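PDB 4G3V: transcriptional regulator nlh2 from Aquifex aeolicus, which probably regulates sigma54-dependent transcription as an activator whose GAF domain, here in an inactive state, is expected to control its activity. Local coordinates for residues L6-V11 / E143-T148; N13-I18 / L33-S38; T78-V81 / P87-I90; A118-G123 / G128-F133. One frame throughout, in Å; residues are numbered along the deposited sequence.

Contact 1 (L6-V11 / E143-T148); sequences LKEINV and ENFYQT
Glu8 sends CG off opposite its own carbonyl carbon (chi1 -71°) and then runs extended, which carries its carboxylate across to helix 139-162, where it meets Asn144 and Thr148, one helical turn apart. Thr148 has OG1 set opposite its carbonyl carbon, and this oxygen lies against the glutamate stem, 3.6 Å from Glu8 CG and 3.3 Å from Glu8 CD. The amide of Asn144 approaches the carboxylate end: ND2 stands 3.3 Å from Glu8 OE2, with the amide and carboxylate planes turned 27° apart, but the angle is poor for a hydrogen bond. Glu8 OE2 also approaches the Phe145 ring obliquely, 4.0 Å from CD1. Segments 6-11 and 143-148, on the N-terminal and C-terminal helices of this GAF-domain construct, run nearly parallel, at 12°, with axes 11.1 Å apart, and a single long side chain does most of the bridging. The backbones come nearest at Glu8 and Thr148. Behind the contact, Phe145 packs edge-to-face on Phe136 and touches Leu40 of helix 25-40. The buried carboxylate is also engaged across the dimer, Glu8 OE1 accepting a weak hydrogen bond from Gln147 NE2 of the second subunit.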
loop_
_atom_site.group_PDB
_atom_site.type_symbol
_atom_site.label_atom_id
_atom_site.label_comp_id
_atom_site.label_asym_id
_atom_site.label_seq_id
_atom_site.Cartn_x
_atom_site.Cartn_y
_atom_site.Cartn_z
ATOM N N LEU A 6 -11.590 0.009 -8.299
ATOM C CA LEU A 6 -12.367 -0.155 -7.078
ATOM C C LEU A 6 -12.056 -1.474 -6.393
ATOM O O LEU A 6 -11.916 -1.506 -5.179
ATOM C CB LEU A 6 -13.861 -0.065 -7.367
ATOM C CG LEU A 6 -14.544 1.147 -6.734
ATOM C CD1 LEU A 6 -14.471 1.073 -5.205
ATOM C CD2 LEU A 6 -13.929 2.441 -7.258
ATOM N N LYS A 7 -11.950 -2.557 -7.161
ATOM C CA LYS A 7 -11.575 -3.853 -6.589
ATOM C C LYS A 7 -10.165 -3.829 -6.008
ATOM O O LYS A 7 -9.895 -4.482 -5.003
ATOM C CB LYS A 7 -11.667 -4.973 -7.623
ATOM C CG LYS A 7 -13.078 -5.373 -8.000
ATOM C CD LYS A 7 -13.040 -6.503 -9.013
ATOM C CE LYS A 7 -14.417 -6.833 -9.563
ATOM N NZ LYS A 7 -14.339 -7.845 -10.662
ATOM N N GLU A 8 -9.266 -3.081 -6.636
ATOM C CA GLU A 8 -7.900 -2.951 -6.130
ATOM C C GLU A 8 -7.864 -2.211 -4.803
ATOM O O GLU A 8 -7.137 -2.590 -3.873
ATOM C CB GLU A 8 -7.026 -2.233 -7.162
ATOM C CG GLU A 8 -6.742 -3.093 -8.379
ATOM C CD GLU A 8 -6.068 -2.342 -9.518
ATOM O OE1 GLU A 8 -5.971 -1.091 -9.467
ATOM O OE2 GLU A 8 -5.641 -3.022 -10.475
ATOM N N ILE A 9 -8.663 -1.160 -4.705
ATOM C CA ILE A 9 -8.753 -0.409 -3.461
ATOM C C ILE A 9 -9.308 -1.308 -2.364
ATOM O O ILE A 9 -8.756 -1.390 -1.245
ATOM C CB ILE A 9 -9.639 0.833 -3.651
ATOM C CG1 ILE A 9 -8.881 1.872 -4.498
ATOM C CG2 ILE A 9 -10.034 1.421 -2.309
ATOM C CD1 ILE A 9 -9.760 2.968 -5.090
ATOM N N ASN A 10 -10.389 -2.011 -2.691
ATOM C CA ASN A 10 -11.019 -2.898 -1.719
ATOM C C ASN A 10 -10.121 -4.060 -1.285
ATOM O O ASN A 10 -10.122 -4.448 -0.106
ATOM C CB ASN A 10 -12.375 -3.395 -2.245
ATOM C CG ASN A 10 -13.421 -2.280 -2.283
ATOM O OD1 ASN A 10 -13.342 -1.322 -1.509
ATOM N ND2 ASN A 10 -14.403 -2.398 -3.183
ATOM N N VAL A 11 -9.358 -4.633 -2.202
ATOM C CA VAL A 11 -8.490 -5.751 -1.813
ATOM C C VAL A 11 -7.346 -5.280 -0.918
ATOM O O VAL A 11 -6.926 -5.993 -0.005
ATOM C CB VAL A 11 -7.965 -6.581 -3.022
ATOM C CG1 VAL A 11 -6.774 -5.940 -3.659
ATOM C CG2 VAL A 11 -7.600 -8.000 -2.562
ATOM N N GLU A 143 0.603 -2.950 -16.676
ATOM C CA GLU A 143 1.375 -1.957 -15.936
ATOM C C GLU A 143 0.594 -1.417 -14.741
ATOM O O GLU A 143 1.156 -1.201 -13.665
ATOM C CB GLU A 143 1.804 -0.808 -16.854
ATOM C CG GLU A 143 2.880 -1.197 -17.871
ATOM C CD GLU A 143 3.262 -0.047 -18.803
ATOM O OE1 GLU A 143 3.045 1.128 -18.427
ATOM O OE2 GLU A 143 3.777 -0.320 -19.912
ATOM N N ASN A 144 -0.704 -1.212 -14.918
ATOM C CA ASN A 144 -1.539 -0.743 -13.822
ATOM C C ASN A 144 -1.626 -1.782 -12.709
ATOM O O ASN A 144 -1.545 -1.460 -11.521
ATOM C CB ASN A 144 -2.940 -0.404 -14.325
ATOM C CG ASN A 144 -3.874 0.023 -13.206
ATOM O OD1 ASN A 144 -3.740 1.119 -12.653
ATOM N ND2 ASN A 144 -4.833 -0.838 -12.873
ATOM N N PHE A 145 -1.780 -3.040 -13.104
ATOM C CA PHE A 145 -1.920 -4.120 -12.149
ATOM C C PHE A 145 -0.640 -4.271 -11.332
ATOM O O PHE A 145 -0.678 -4.566 -10.126
ATOM C CB PHE A 145 -2.226 -5.413 -12.894
ATOM C CG PHE A 145 -2.853 -6.463 -12.043
ATOM C CD1 PHE A 145 -4.213 -6.466 -11.829
ATOM C CD2 PHE A 145 -2.089 -7.456 -11.477
ATOM C CE1 PHE A 145 -4.798 -7.443 -11.051
ATOM C CE2 PHE A 145 -2.661 -8.432 -10.694
ATOM C CZ PHE A 145 -4.013 -8.427 -10.477
ATOM N N TYR A 146 0.499 -4.045 -11.977
ATOM C CA TYR A 146 1.768 -4.171 -11.299
ATOM C C TYR A 146 1.826 -3.274 -10.064
ATOM O O TYR A 146 2.366 -3.674 -9.038
ATOM C CB TYR A 146 2.953 -3.846 -12.226
ATOM C CG TYR A 146 4.064 -3.183 -11.466
ATOM C CD1 TYR A 146 4.753 -3.873 -10.473
ATOM C CD2 TYR A 146 4.399 -1.856 -11.698
ATOM C CE1 TYR A 146 5.759 -3.258 -9.738
ATOM C CE2 TYR A 146 5.395 -1.237 -10.974
ATOM C CZ TYR A 146 6.073 -1.940 -9.994
ATOM O OH TYR A 146 7.077 -1.326 -9.275
ATOM N N GLN A 147 1.283 -2.064 -10.154
ATOM C CA GLN A 147 1.370 -1.118 -9.037
ATOM C C GLN A 147 0.714 -1.736 -7.805
ATOM O O GLN A 147 1.226 -1.643 -6.678
ATOM C CB GLN A 147 0.708 0.225 -9.392
ATOM C CG GLN A 147 0.953 1.343 -8.353
ATOM C CD GLN A 147 0.471 2.734 -8.806
ATOM O OE1 GLN A 147 -0.185 2.874 -9.840
ATOM N NE2 GLN A 147 0.814 3.769 -8.031
ATOM N N THR A 148 -0.418 -2.385 -8.021
ATOM C CA THR A 148 -1.148 -2.988 -6.918
ATOM C C THR A 148 -0.402 -4.177 -6.298
ATOM O O THR A 148 -0.367 -4.327 -5.076
ATOM C CB THR A 148 -2.545 -3.401 -7.363
ATOM O OG1 THR A 148 -3.309 -2.221 -7.624
ATOM C CG2 THR A 148 -3.234 -4.197 -6.286
#

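Contact 2 (N13-I18 / L33-S38); sequences NEITKI and LKVLYS
Apolar contacts carry this helix pair, and all of them converge on Val35. Its two methyl groups divide the work: CG2 meets Ile15, while CG1 meets Ile18 and Glu14. The closest approach is Ile15 CG1 to Val35 CG2, at 3.7 Å. Val35 chi1 of -61° places that CG2 between the backbone N and the carbonyl carbon, and leaves CG1 anti to the carbonyl carbon. Ile18 and Val35 reach toward each other tip to tip, with Ile18 CD1 4.1 Å from Val35 CG1. A polar residue joins through its aliphatic part: Glu14 crosses Val35 at about a right angle and lays CG 4.1 Å from Val35 CG1, its chain bending at chi2 beyond that point.

No hydrogen bond passes between the two segments. On the side of helix 4-19 that faces the second subunit, Asn13 OD1 accepts hydrogen bonds from Asn150 and Asn154 of that subunit.

The axes of segments 13-18 and 33-38 are 10.4 Å apart and run antiparallel at 161°, with Ile15 and Val35 the nearest backbone pair. Ile15 also packs on Ile152 and Leu155 of helix 139-162, so the interface belongs to a cluster of three helices. It is the arrangement of a helical hairpin, here formed by helices 4-19 and 25-40, in the helical layer beside the sheet of a GAF domain.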
loop_
_atom_site.group_PDB
_atom_site.type_symbol
_atom_site.label_atom_id
_atom_site.label_comp_id
_atom_site.label_asym_id
_atom_site.label_seq_id
_atom_site.Cartn_x
_atom_site.Cartn_y
_atom_site.Cartn_z
ATOM N N ASN A 13 -7.570 -2.720 1.198
ATOM C CA ASN A 13 -8.195 -2.574 2.523
ATOM C C ASN A 13 -8.391 -3.923 3.215
ATOM O O ASN A 13 -8.137 -4.066 4.409
ATOM C CB ASN A 13 -9.553 -1.864 2.430
ATOM C CG ASN A 13 -9.441 -0.446 1.929
ATOM O OD1 ASN A 13 -8.381 0.170 2.007
ATOM N ND2 ASN A 13 -10.547 0.087 1.412
ATOM N N GLU A 14 -8.839 -4.920 2.458
ATOM C CA GLU A 14 -9.120 -6.248 3.014
ATOM C C GLU A 14 -7.833 -6.934 3.476
ATOM O O GLU A 14 -7.785 -7.529 4.544
ATOM C CB GLU A 14 -9.835 -7.100 1.966
ATOM C CG GLU A 14 -10.081 -8.556 2.369
ATOM C CD GLU A 14 -11.063 -8.745 3.511
ATOM O OE1 GLU A 14 -11.577 -7.754 4.078
ATOM O OE2 GLU A 14 -11.327 -9.921 3.833
ATOM N N ILE A 15 -6.775 -6.830 2.672
ATOM C CA ILE A 15 -5.487 -7.399 3.033
ATOM C C ILE A 15 -4.947 -6.759 4.306
ATOM O O ILE A 15 -4.423 -7.453 5.171
ATOM C CB ILE A 15 -4.484 -7.293 1.851
ATOM C CG1 ILE A 15 -4.898 -8.299 0.755
ATOM C CG2 ILE A 15 -3.065 -7.575 2.306
ATOM C CD1 ILE A 15 -4.156 -8.138 -0.576
ATOM N N THR A 16 -5.107 -5.442 4.451
ATOM C CA THR A 16 -4.630 -4.771 5.661
ATOM C C THR A 16 -5.395 -5.264 6.887
ATOM O O THR A 16 -4.820 -5.465 7.958
ATOM C CB THR A 16 -4.748 -3.241 5.510
ATOM O OG1 THR A 16 -3.963 -2.828 4.386
ATOM C CG2 THR A 16 -4.268 -2.497 6.734
ATOM N N LYS A 17 -6.690 -5.473 6.716
ATOM C CA LYS A 17 -7.533 -6.017 7.779
ATOM C C LYS A 17 -7.059 -7.411 8.204
ATOM O O LYS A 17 -6.938 -7.693 9.395
ATOM C CB LYS A 17 -8.979 -6.072 7.309
ATOM C CG LYS A 17 -9.950 -6.583 8.354
ATOM C CD LYS A 17 -11.404 -6.451 7.870
ATOM C CE LYS A 17 -12.378 -7.037 8.875
ATOM N NZ LYS A 17 -13.792 -7.029 8.377
ATOM N N ILE A 18 -6.783 -8.277 7.233
ATOM C CA ILE A 18 -6.265 -9.617 7.523
ATOM C C ILE A 18 -4.920 -9.551 8.252
ATOM O O ILE A 18 -4.716 -10.212 9.279
ATOM C CB ILE A 18 -6.085 -10.417 6.229
ATOM C CG1 ILE A 18 -7.444 -10.729 5.600
ATOM C CG2 ILE A 18 -5.300 -11.702 6.481
ATOM C CD1 ILE A 18 -7.349 -11.086 4.134
ATOM N N LEU A 33 -3.410 -14.547 -0.456
ATOM C CA LEU A 33 -3.452 -15.116 -1.797
ATOM C C LEU A 33 -4.878 -15.482 -2.197
ATOM O O LEU A 33 -5.255 -15.357 -3.367
ATOM C CB LEU A 33 -2.527 -16.331 -1.903
ATOM C CG LEU A 33 -1.044 -16.028 -1.619
ATOM C CD1 LEU A 33 -0.151 -17.251 -1.845
ATOM C CD2 LEU A 33 -0.558 -14.869 -2.460
ATOM N N LYS A 34 -5.673 -15.927 -1.231
ATOM C CA LYS A 34 -7.060 -16.264 -1.496
ATOM C C LYS A 34 -7.851 -15.031 -1.929
ATOM O O LYS A 34 -8.664 -15.098 -2.856
ATOM C CB LYS A 34 -7.701 -16.892 -0.258
ATOM C CG LYS A 34 -9.124 -17.358 -0.464
ATOM C CD LYS A 34 -9.721 -17.880 0.838
ATOM C CE LYS A 34 -8.923 -19.038 1.405
ATOM N NZ LYS A 34 -9.473 -19.499 2.709
ATOM N N VAL A 35 -7.618 -13.899 -1.272
ATOM C CA VAL A 35 -8.347 -12.693 -1.668
ATOM C C VAL A 35 -7.815 -12.132 -2.998
ATOM O O VAL A 35 -8.567 -11.528 -3.762
ATOM C CB VAL A 35 -8.455 -11.609 -0.541
ATOM C CG1 VAL A 35 -9.206 -12.176 0.670
ATOM C CG2 VAL A 35 -7.127 -11.098 -0.120
ATOM N N LEU A 36 -6.540 -12.345 -3.307
ATOM C CA LEU A 36 -6.049 -11.955 -4.633
ATOM C C LEU A 36 -6.808 -12.718 -5.709
ATOM O O LEU A 36 -7.119 -12.190 -6.781
ATOM C CB LEU A 36 -4.558 -12.225 -4.763
ATOM C CG LEU A 36 -3.689 -11.150 -4.124
ATOM C CD1 LEU A 36 -2.218 -11.496 -4.254
ATOM C CD2 LEU A 36 -3.980 -9.815 -4.785
ATOM N N TYR A 37 -7.109 -13.971 -5.424
ATOM C CA TYR A 37 -7.926 -14.751 -6.337
ATOM C C TYR A 37 -9.370 -14.241 -6.367
ATOM O O TYR A 37 -9.927 -13.975 -7.429
ATOM C CB TYR A 37 -7.900 -16.215 -5.929
ATOM C CG TYR A 37 -8.911 -17.036 -6.664
ATOM C CD1 TYR A 37 -8.677 -17.452 -7.960
ATOM C CD2 TYR A 37 -10.102 -17.399 -6.061
ATOM C CE1 TYR A 37 -9.608 -18.211 -8.637
ATOM C CE2 TYR A 37 -11.033 -18.152 -6.727
ATOM C CZ TYR A 37 -10.781 -18.557 -8.006
ATOM O OH TYR A 37 -11.724 -19.304 -8.646
ATOM N N SER A 38 -9.982 -14.096 -5.201
ATOM C CA SER A 38 -11.400 -13.755 -5.152
ATOM C C SER A 38 -11.689 -12.320 -5.631
ATOM O O SER A 38 -12.697 -12.081 -6.291
ATOM C CB SER A 38 -11.949 -13.987 -3.740
ATOM O OG SER A 38 -11.444 -13.021 -2.837
#

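Contact 3 (T78-V81 / P87-I90); sequences TGKV and PLVI
Helix 76-84 and the start of strand 88-90 draw closest at Val81 and Pro87, whose CA atoms are 5.6 Å apart, and no hydrogen bond joins the two segments. Val81 and Leu88 carry most of the contact. Val81 CG2, lying opposite the carbonyl carbon while CG1 is opposite the backbone N (chi1 175°), packs against the start of the strand, 3.7 Å from Leu88 N and 4.2 Å from Pro87 C. The same methyl packs 4.0 Å from Leu88 CB, and the two side chains slide past each other in opposite directions. Leu88 extends toward the helix, so that its CD1 reaches Lys80 CB at 4.0 Å and stays within 4.1 Å of Val81 CG2. Lys80 therefore takes part through the base of its chain; the remainder leads away, and its NZ makes a weak hydrogen bond to Gly74 O.

This is a helix laid over the edge of the antiparallel GAF sheet, in which strand 88-90 is the outermost strand within the chain on that side and pairs through Leu88 and Ile90 with Ala117 and Leu115 of strand 113-122. Val81 extends the same apolar layer inward, onto Ala117, Pro119 and Val129, whereas Val89 packs against Leu142 and Tyr146 of helix 139-162.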
loop_
_atom_site.group_PDB
_atom_site.type_symbol
_atom_site.label_atom_id
_atom_site.label_comp_id
_atom_site.label_asym_id
_atom_site.label_seq_id
_atom_site.Cartn_x
_atom_site.Cartn_y
_atom_site.Cartn_z
ATOM N N THR A 78 11.972 -14.683 -10.243
ATOM C CA THR A 78 11.779 -14.475 -8.820
ATOM C C THR A 78 13.125 -14.261 -8.116
ATOM O O THR A 78 13.243 -13.408 -7.242
ATOM C CB THR A 78 10.973 -15.639 -8.200
ATOM O OG1 THR A 78 9.643 -15.637 -8.752
ATOM C CG2 THR A 78 10.880 -15.483 -6.705
ATOM N N GLY A 79 14.154 -15.000 -8.531
ATOM C CA GLY A 79 15.481 -14.850 -7.952
ATOM C C GLY A 79 16.113 -13.497 -8.252
ATOM O O GLY A 79 16.893 -12.974 -7.456
ATOM N N LYS A 80 15.786 -12.920 -9.400
ATOM C CA LYS A 80 16.315 -11.600 -9.734
ATOM C C LYS A 80 15.669 -10.513 -8.879
ATOM O O LYS A 80 16.338 -9.579 -8.444
ATOM C CB LYS A 80 16.141 -11.303 -11.222
ATOM C CG LYS A 80 17.147 -12.033 -12.102
ATOM C CD LYS A 80 16.782 -11.911 -13.574
ATOM C CE LYS A 80 17.905 -12.396 -14.459
ATOM N NZ LYS A 80 18.269 -13.808 -14.171
ATOM N N VAL A 81 14.374 -10.644 -8.617
ATOM C CA VAL A 81 13.694 -9.684 -7.750
ATOM C C VAL A 81 14.294 -9.778 -6.356
ATOM O O VAL A 81 14.504 -8.768 -5.691
ATOM C CB VAL A 81 12.173 -9.936 -7.711
ATOM C CG1 VAL A 81 11.506 -9.002 -6.703
ATOM C CG2 VAL A 81 11.569 -9.725 -9.116
ATOM N N PRO A 87 11.006 -4.808 -8.743
ATOM C CA PRO A 87 10.034 -5.740 -9.321
ATOM C C PRO A 87 10.311 -6.089 -10.775
ATOM O O PRO A 87 11.017 -5.341 -11.499
ATOM C CB PRO A 87 8.695 -4.998 -9.199
ATOM C CG PRO A 87 9.013 -3.596 -8.976
ATOM C CD PRO A 87 10.440 -3.475 -8.492
ATOM N N LEU A 88 9.750 -7.219 -11.196
ATOM C CA LEU A 88 9.721 -7.575 -12.608
ATOM C C LEU A 88 8.285 -7.836 -13.063
ATOM O O LEU A 88 7.496 -8.483 -12.363
ATOM C CB LEU A 88 10.596 -8.798 -12.880
ATOM C CG LEU A 88 12.087 -8.476 -13.050
ATOM C CD1 LEU A 88 12.914 -9.758 -13.038
ATOM C CD2 LEU A 88 12.322 -7.697 -14.344
ATOM N N VAL A 89 7.978 -7.341 -14.253
ATOM C CA VAL A 89 6.664 -7.491 -14.874
ATOM C C VAL A 89 6.907 -8.089 -16.256
ATOM O O VAL A 89 7.411 -7.399 -17.150
ATOM C CB VAL A 89 5.983 -6.112 -15.001
ATOM C CG1 VAL A 89 4.615 -6.235 -15.666
ATOM C CG2 VAL A 89 5.888 -5.458 -13.629
ATOM N N ILE A 90 6.587 -9.378 -16.425
ATOM C CA ILE A 90 6.962 -10.106 -17.640
ATOM C C ILE A 90 5.748 -10.580 -18.403
ATOM O O ILE A 90 5.137 -11.569 -18.026
ATOM C CB ILE A 90 7.779 -11.375 -17.328
ATOM C CG1 ILE A 90 8.959 -11.054 -16.416
ATOM C CG2 ILE A 90 8.239 -12.038 -18.629
ATOM C CD1 ILE A 90 9.995 -10.158 -17.033
#

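Contact 4 (A118-G123 / G128-F133); sequences APIKVG and GVITIF
Ile120 N donates to Gly128 O at 2.8 Å, the shortest of four backbone hydrogen bonds between these antiparallel strands. The donor stands above the carbonyl plane, 50° out of it, although the N-H itself points fairly straight at the oxygen. The return bond, Gly128 N to Ile120 O, is weak at 3.2 Å. Farther along, Ala118 and Ile130 form a reciprocal pair: Ala118 N to Ile130 O and Ile130 N to Ala118 O are both 2.9 Å, each donor sitting nearly along the C=O axis. Pro119, which has no N-H to give, occupies the non-hydrogen-bonded pair with Val129; there a CA-H...O contact, well off linear, brings Val129 CA to 3.4 Å from Ala118 O.

On the face shared by Ala118, Ile120 and Ile130, Ile120 folds over the neighbouring backbone. Its CB rests 3.5 Å from Gly128 O. With CG1 opposite the carbonyl carbon (chi1 -64°), CD1 lies over the partner strand, 3.7 Å from Val129 C. On the other face, Val129 CG1 comes to 3.5 Å from Ala118 O.

The strands form a beta hairpin within the GAF sheet. Strand 44-51 flanks strand 125-135 on its far side, while helix 139-162 packs on the Ile120 and Ile130 face through Ile152, Leu156 and Phe160; helix 76-84 meets the opposite face, where Thr78 touches Val129.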
loop_
_atom_site.group_PDB
_atom_site.type_symbol
_atom_site.label_atom_id
_atom_site.label_comp_id
_atom_site.label_asym_id
_atom_site.label_seq_id
_atom_site.Cartn_x
_atom_site.Cartn_y
_atom_site.Cartn_z
ATOM N N ALA A 118 7.164 -9.059 -7.009
ATOM C CA ALA A 118 7.492 -7.846 -6.271
ATOM C C ALA A 118 8.175 -8.201 -4.961
ATOM O O ALA A 118 7.809 -9.187 -4.288
ATOM C CB ALA A 118 6.247 -7.031 -5.994
ATOM N N PRO A 119 9.148 -7.381 -4.570
ATOM C CA PRO A 119 9.897 -7.657 -3.345
ATOM C C PRO A 119 9.072 -7.329 -2.102
ATOM O O PRO A 119 8.183 -6.459 -2.118
ATOM C CB PRO A 119 11.103 -6.723 -3.448
ATOM C CG PRO A 119 10.625 -5.589 -4.263
ATOM C CD PRO A 119 9.585 -6.133 -5.219
ATOM N N ILE A 120 9.371 -8.067 -1.043
ATOM C CA ILE A 120 8.817 -7.844 0.278
ATOM C C ILE A 120 9.990 -7.393 1.136
ATOM O O ILE A 120 10.898 -8.184 1.412
ATOM C CB ILE A 120 8.223 -9.152 0.846
ATOM C CG1 ILE A 120 7.049 -9.610 -0.010
ATOM C CG2 ILE A 120 7.764 -8.963 2.285
ATOM C CD1 ILE A 120 6.588 -11.040 0.285
ATOM N N LYS A 121 9.968 -6.125 1.541
ATOM C CA LYS A 121 11.109 -5.497 2.204
ATOM C C LYS A 121 10.814 -5.057 3.625
ATOM O O LYS A 121 9.758 -4.485 3.903
ATOM C CB LYS A 121 11.549 -4.269 1.424
ATOM C CG LYS A 121 12.126 -4.587 0.055
ATOM C CD LYS A 121 12.823 -3.365 -0.528
ATOM C CE LYS A 121 13.253 -3.603 -1.939
ATOM N NZ LYS A 121 13.973 -2.419 -2.499
ATOM N N VAL A 122 11.781 -5.311 4.498
ATOM C CA VAL A 122 11.750 -4.834 5.870
ATOM C C VAL A 122 12.995 -3.976 6.107
ATOM O O VAL A 122 14.149 -4.455 5.994
ATOM C CB VAL A 122 11.745 -5.997 6.860
ATOM C CG1 VAL A 122 11.756 -5.469 8.285
ATOM C CG2 VAL A 122 10.539 -6.899 6.617
ATOM N N GLY A 123 12.768 -2.713 6.434
ATOM C CA GLY A 123 13.864 -1.763 6.584
ATOM C C GLY A 123 14.631 -1.599 5.277
ATOM O O GLY A 123 15.833 -1.321 5.277
ATOM N N GLY A 128 11.555 -11.297 1.250
ATOM C CA GLY A 128 10.737 -12.229 0.499
ATOM C C GLY A 128 10.317 -11.662 -0.844
ATOM O O GLY A 128 10.690 -10.541 -1.226
ATOM N N VAL A 129 9.550 -12.454 -1.578
ATOM C CA VAL A 129 9.000 -12.019 -2.866
ATOM C C VAL A 129 7.589 -12.559 -2.987
ATOM O O VAL A 129 7.326 -13.690 -2.567
ATOM C CB VAL A 129 9.842 -12.567 -4.050
ATOM C CG1 VAL A 129 9.161 -12.273 -5.398
ATOM C CG2 VAL A 129 11.281 -12.014 -3.991
ATOM N N ILE A 130 6.671 -11.752 -3.518
ATOM C CA ILE A 130 5.363 -12.280 -3.895
ATOM C C ILE A 130 5.327 -12.328 -5.408
ATOM O O ILE A 130 5.663 -11.346 -6.075
ATOM C CB ILE A 130 4.195 -11.457 -3.330
ATOM C CG1 ILE A 130 2.865 -11.955 -3.901
ATOM C CG2 ILE A 130 4.370 -9.972 -3.599
ATOM C CD1 ILE A 130 1.630 -11.319 -3.246
ATOM N N THR A 131 4.948 -13.493 -5.935
ATOM C CA THR A 131 4.919 -13.740 -7.367
ATOM C C THR A 131 3.528 -14.207 -7.773
ATOM O O THR A 131 2.956 -15.117 -7.151
ATOM C CB THR A 131 5.937 -14.808 -7.745
ATOM O OG1 THR A 131 7.256 -14.324 -7.451
ATOM C CG2 THR A 131 5.829 -15.187 -9.227
ATOM N N ILE A 132 2.988 -13.595 -8.815
ATOM C CA ILE A 132 1.664 -13.966 -9.298
ATOM C C ILE A 132 1.680 -14.196 -10.802
ATOM O O ILE A 132 2.502 -13.632 -11.519
ATOM C CB ILE A 132 0.590 -12.898 -8.948
ATOM C CG1 ILE A 132 0.759 -11.627 -9.769
ATOM C CG2 ILE A 132 0.646 -12.533 -7.472
ATOM C CD1 ILE A 132 -0.119 -11.551 -10.978
ATOM N N PHE A 133 0.763 -15.031 -11.270
ATOM C CA PHE A 133 0.587 -15.270 -12.688
ATOM C C PHE A 133 -0.855 -14.912 -13.046
ATOM O O PHE A 133 -1.797 -15.314 -12.350
ATOM C CB PHE A 133 0.837 -16.739 -13.000
ATOM C CG PHE A 133 2.265 -17.164 -12.831
ATOM C CD1 PHE A 133 2.750 -17.519 -11.590
ATOM C CD2 PHE A 133 3.121 -17.215 -13.924
ATOM C CE1 PHE A 133 4.061 -17.913 -11.430
ATOM C CE2 PHE A 133 4.428 -17.601 -13.773
ATOM C CZ PHE A 133 4.902 -17.957 -12.516
#

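The contacts are spread about the sheet: contacts 1 and 2 belong to the helical layer on one face, contact 3 places helix 76-84 beside the other, and contact 4 lies within the sheet. Contacts 1 and 2 share helix 4-19, their centres 12 Å apart. Contacts 3 and 4, 9 Å between centres, involve neighbouring strands and meet where Thr78 OG1 and Thr131 OG1 probably hydrogen-bond. Contact 2 touches contact 4 through Leu36 and Ile130, and contact 1 touches contact 3 through Tyr146, Pro87 and Val89. Along the chain, contacts 2, 3 and 4 follow in series, and contact 1 brackets all three. Contacts 1, 2 and 4 touch the second subunit, so the helical layer joins in the dimer.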